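Long-range contacts in general secretion pathway protein D (Pseudomonas aeruginosa, PDB 4E9J), which forms, as a fifteen-subunit secretin, the outer membrane channel through which the type II secretion system exports proteins such as elastase, this chain being its periplasmic N0-N1-N2 part: residues I118-S123 with S147-I152; Y178-L183 with T218-I223. One frame throughout, in Å; residues are numbered along the deposited sequence.

Interaction 1 (I118-S123 with S147-I152); sequences IQVQQS and SANALI
Ala148 meets the bent side chain of Gln119, whose NE2 reaches the Ala148 carbonyl O at 2.8 Å. The N-H points poorly at that oxygen (121°), and the bond is weak. Asn149 does most of the polar work. Asn149 O takes the amide N of Val120 at 2.9 Å. With CG anti to the backbone N (chi1 -155°), its amide group is carried past Val120 into the turn 120-123. There Asn149 ND2 gives both hydrogens away, to Val120 O and to Ser123 O, each at 3.0 Å. Ser123 O lies in the amide plane, yet ND2 stands above the planes of both carbonyls. OD1 accepts from the backbone N of Val125, at the start of helix 125-132. Asn149 and Ala150 form a G1 beta bulge opposite Val145, in the N1 region, where two helices pack on one side of a sheet. Ala150 is the antiparallel partner of Gln119, and its CB lies 4.0 Å from Gln119 CA. Leu151 pairs with Ile118 through two nearly straight backbone bonds. On the other face from Ala150, Leu151 CD1 meets Val120 CG2 at 4.3 Å. Ile118 and Leu151 both touch Ile167 of helix 157-171, while Leu151 also reaches helix 125-132.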
# COMPACT_ATOMS: atom_id res chain seq x y z
N ILE A 118 3.15 17.86 1.72
CA ILE A 118 4.44 18.19 1.10
C ILE A 118 4.19 18.26 -0.38
O ILE A 118 3.86 17.25 -0.98
CB ILE A 118 5.52 17.12 1.44
CG1 ILE A 118 5.73 17.02 2.97
CG2 ILE A 118 6.86 17.48 0.78
CD1 ILE A 118 6.78 15.98 3.44
N GLN A 119 4.30 19.44 -0.99
CA GLN A 119 4.11 19.53 -2.43
C GLN A 119 5.43 19.10 -3.09
O GLN A 119 6.50 19.35 -2.54
CB GLN A 119 3.74 20.95 -2.84
CG GLN A 119 3.25 21.04 -4.29
CD GLN A 119 2.15 22.05 -4.44
OE1 GLN A 119 2.41 23.24 -4.62
NE2 GLN A 119 0.91 21.62 -4.31
N VAL A 120 5.33 18.35 -4.18
CA VAL A 120 6.47 17.86 -4.97
C VAL A 120 6.45 18.66 -6.27
O VAL A 120 5.41 18.79 -6.90
CB VAL A 120 6.37 16.33 -5.20
CG1 VAL A 120 7.51 15.81 -6.05
CG2 VAL A 120 6.34 15.60 -3.85
N GLN A 121 7.60 19.20 -6.67
CA GLN A 121 7.71 20.07 -7.83
C GLN A 121 7.86 19.40 -9.19
O GLN A 121 7.09 19.72 -10.09
CB GLN A 121 8.90 21.04 -7.61
N GLN A 122 8.92 18.59 -9.39
CA GLN A 122 9.31 18.03 -10.68
C GLN A 122 8.83 16.63 -10.98
O GLN A 122 8.55 16.33 -12.14
CB GLN A 122 10.85 18.01 -10.80
CG GLN A 122 11.52 19.36 -10.70
CD GLN A 122 13.02 19.22 -10.69
OE1 GLN A 122 13.70 19.58 -9.73
NE2 GLN A 122 13.58 18.70 -11.77
N SER A 123 8.76 15.75 -9.97
CA SER A 123 8.39 14.37 -10.20
C SER A 123 6.95 14.05 -9.83
O SER A 123 6.43 14.63 -8.85
CB SER A 123 9.33 13.46 -9.43
OG SER A 123 10.65 13.82 -9.80
N SER A 147 -3.96 15.43 -7.43
CA SER A 147 -4.43 16.69 -8.03
C SER A 147 -3.59 17.90 -7.65
O SER A 147 -3.53 18.86 -8.43
CB SER A 147 -5.91 16.92 -7.71
OG SER A 147 -6.22 16.81 -6.33
N ALA A 148 -2.92 17.87 -6.48
CA ALA A 148 -2.02 18.94 -6.03
C ALA A 148 -0.55 18.53 -6.16
O ALA A 148 0.33 19.31 -5.83
CB ALA A 148 -2.33 19.29 -4.59
N ASN A 149 -0.28 17.30 -6.67
CA ASN A 149 1.04 16.66 -6.75
C ASN A 149 1.76 16.78 -5.39
O ASN A 149 2.92 17.21 -5.28
CB ASN A 149 1.89 17.18 -7.91
CG ASN A 149 2.91 16.17 -8.33
OD1 ASN A 149 2.56 15.04 -8.67
ND2 ASN A 149 4.19 16.50 -8.35
N ALA A 150 1.01 16.39 -4.35
CA ALA A 150 1.47 16.47 -2.98
C ALA A 150 1.33 15.14 -2.27
O ALA A 150 0.56 14.27 -2.69
CB ALA A 150 0.68 17.56 -2.25
N LEU A 151 2.10 15.00 -1.19
CA LEU A 151 2.09 13.85 -0.30
C LEU A 151 1.55 14.32 1.05
O LEU A 151 1.92 15.40 1.47
CB LEU A 151 3.54 13.37 -0.05
CG LEU A 151 4.26 12.71 -1.20
CD1 LEU A 151 5.74 12.56 -0.89
CD2 LEU A 151 3.66 11.36 -1.52
N ILE A 152 0.78 13.50 1.75
CA ILE A 152 0.35 13.78 3.11
C ILE A 152 1.13 12.80 3.97
O ILE A 152 0.99 11.60 3.75
CB ILE A 152 -1.14 13.60 3.37
CG1 ILE A 152 -1.96 14.61 2.60
CG2 ILE A 152 -1.43 13.75 4.91
CD1 ILE A 152 -3.38 14.21 2.40

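Interaction 2 (Y178-L183 with T218-I223); sequences YSVINL and TNRLII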
# COMPACT_ATOMS: atom_id res chain seq x y z
N TYR A 178 13.75 1.35 -9.89
CA TYR A 178 14.56 0.83 -8.81
C TYR A 178 14.62 -0.67 -8.81
O TYR A 178 13.80 -1.29 -9.49
CB TYR A 178 14.01 1.35 -7.46
CG TYR A 178 12.57 0.98 -7.16
CD1 TYR A 178 11.53 1.79 -7.56
CD2 TYR A 178 12.26 -0.15 -6.43
CE1 TYR A 178 10.22 1.52 -7.21
CE2 TYR A 178 10.94 -0.46 -6.09
CZ TYR A 178 9.93 0.41 -6.44
OH TYR A 178 8.61 0.18 -6.13
N SER A 179 15.67 -1.24 -8.14
CA SER A 179 15.84 -2.67 -7.88
C SER A 179 15.81 -2.91 -6.38
O SER A 179 16.29 -2.07 -5.61
CB SER A 179 17.16 -3.20 -8.44
OG SER A 179 17.03 -3.29 -9.84
N VAL A 180 15.22 -4.02 -5.97
CA VAL A 180 15.10 -4.43 -4.58
C VAL A 180 15.91 -5.71 -4.31
O VAL A 180 15.78 -6.67 -5.07
CB VAL A 180 13.62 -4.61 -4.23
CG1 VAL A 180 13.46 -5.23 -2.85
CG2 VAL A 180 12.88 -3.29 -4.35
N ILE A 181 16.73 -5.70 -3.23
CA ILE A 181 17.53 -6.84 -2.79
C ILE A 181 17.19 -7.17 -1.36
O ILE A 181 17.46 -6.36 -0.48
CB ILE A 181 19.03 -6.60 -2.91
CG1 ILE A 181 19.41 -6.24 -4.32
CG2 ILE A 181 19.83 -7.85 -2.43
CD1 ILE A 181 20.77 -5.69 -4.41
N ASN A 182 16.67 -8.36 -1.13
CA ASN A 182 16.31 -8.87 0.20
C ASN A 182 17.57 -9.53 0.73
O ASN A 182 17.97 -10.54 0.20
CB ASN A 182 15.20 -9.89 0.08
CG ASN A 182 13.97 -9.29 -0.50
OD1 ASN A 182 13.22 -8.63 0.18
ND2 ASN A 182 13.77 -9.46 -1.79
N LEU A 183 18.22 -8.95 1.71
CA LEU A 183 19.48 -9.50 2.21
C LEU A 183 19.24 -10.72 3.09
O LEU A 183 18.54 -10.61 4.09
CB LEU A 183 20.25 -8.42 2.99
CG LEU A 183 20.57 -7.14 2.25
CD1 LEU A 183 20.91 -6.06 3.23
CD2 LEU A 183 21.68 -7.33 1.25
N THR A 218 12.20 -4.87 6.53
CA THR A 218 12.26 -6.16 5.83
C THR A 218 13.69 -6.56 5.45
O THR A 218 13.88 -7.54 4.73
CB THR A 218 11.30 -6.14 4.65
OG1 THR A 218 11.63 -5.02 3.82
CG2 THR A 218 9.84 -6.06 5.09
N ASN A 219 14.69 -5.87 6.01
CA ASN A 219 16.09 -6.15 5.79
C ASN A 219 16.41 -6.21 4.30
O ASN A 219 16.99 -7.20 3.81
CB ASN A 219 16.54 -7.45 6.51
CG ASN A 219 18.03 -7.48 6.72
OD1 ASN A 219 18.60 -6.53 7.21
ND2 ASN A 219 18.73 -8.53 6.35
N ARG A 220 16.02 -5.16 3.58
CA ARG A 220 16.24 -5.08 2.13
C ARG A 220 16.77 -3.71 1.69
O ARG A 220 16.56 -2.69 2.36
CB ARG A 220 14.95 -5.44 1.41
CG ARG A 220 13.91 -4.38 1.46
CD ARG A 220 12.61 -4.80 0.81
NE ARG A 220 11.72 -3.64 0.73
CZ ARG A 220 10.67 -3.52 -0.08
NH1 ARG A 220 9.96 -2.40 -0.10
NH2 ARG A 220 10.33 -4.51 -0.90
N LEU A 221 17.45 -3.69 0.53
CA LEU A 221 17.99 -2.49 -0.07
C LEU A 221 17.18 -2.13 -1.27
O LEU A 221 16.81 -3.00 -2.06
CB LEU A 221 19.43 -2.73 -0.56
CG LEU A 221 20.45 -3.17 0.47
CD1 LEU A 221 21.77 -3.46 -0.20
CD2 LEU A 221 20.60 -2.12 1.55
N ILE A 222 16.97 -0.83 -1.47
CA ILE A 222 16.32 -0.29 -2.67
C ILE A 222 17.40 0.48 -3.39
O ILE A 222 17.99 1.37 -2.79
CB ILE A 222 15.13 0.58 -2.31
CG1 ILE A 222 14.05 -0.25 -1.60
CG2 ILE A 222 14.57 1.27 -3.55
CD1 ILE A 222 13.06 0.61 -0.79
N ILE A 223 17.75 0.07 -4.61
CA ILE A 223 18.81 0.67 -5.39
C ILE A 223 18.21 1.50 -6.52
O ILE A 223 17.41 0.98 -7.30
CB ILE A 223 19.73 -0.42 -5.96
CG1 ILE A 223 20.17 -1.46 -4.89
CG2 ILE A 223 20.96 0.21 -6.70
CD1 ILE A 223 20.83 -0.86 -3.62
O HOH W 1 11.07 -7.30 -0.65
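The side chains of Tyr178 and Ile222 run alongside each other from neighbouring strands. The CG2 branch of Ile222 fills the angle between CB and the ring of Tyr178, 4.0 Å from CB and also 4.0 Å from CD2. Chi1 of 59° turns the Tyr178 ring to this place beside Ile222 CG2. Val180 CG2 comes to the ring edge, in its plane. The other branch, Val180 CG1, fits against the extended Arg220 chain, 3.8 Å from both CD and NH2. Asn182 runs alongside the same chain further back, with OD1 3.8 Å from Arg220 CB. A water joins their ends, donating to Asn182 OD1 and accepting from Arg220 NH2. The stronger partner of the guanidinium is Asp215, a salt bridge at NE.

These strands are antiparallel, with 220-224 central in the three-stranded sheet of the N2 region. Strand 178-182 continues the sheet into the second subunit, where Ser179 OG bonds to its own counterpart. Asn219 and Arg220 make a G1 beta bulge opposite Asp215.

The face of Ile181, Leu221 and Ile223 is mainly apolar and packs on helices 188-201 and 227-240. Ile181 CD1 nudges Ile223 CG1 at 4.3 Å, beneath helix 227-240. Leu183 spreads its two methyls over Leu221: Leu183 CD1 lies 4.0 Å from Leu221 CG, and Leu183 CD2 meets Leu221 CD1. Leu183 CB also rests on the amide of Asn219, 3.7 Å from ND2. That ND2 donates to Leu183 O from above the carbonyl plane, and to Gly186 O. Asn219 OD1 accepts from Val188 N, at the start of helix 188-201.

How the interactions relate
Both contacts are mostly buried and pair the first and third strands of a secretin short domain, interaction 1 in N1 and interaction 2 in N2. Each has an asparagine in a G1 bulge that ties the end of the first strand to the start of the following helix. Interaction 1 is shorter, with two bridged pairs against four, and no second subunit touches it. Its strand 114-119 instead joins strand 55-61 of the N0 region. In interaction 2 the first strand meets the second subunit, and Arg220 and Asn182 add polar chemistry beside Val180 and Ile222. Their centres are 25 Å apart. Helix 125-132 links them, touching Leu151 in one and Tyr178 in the other.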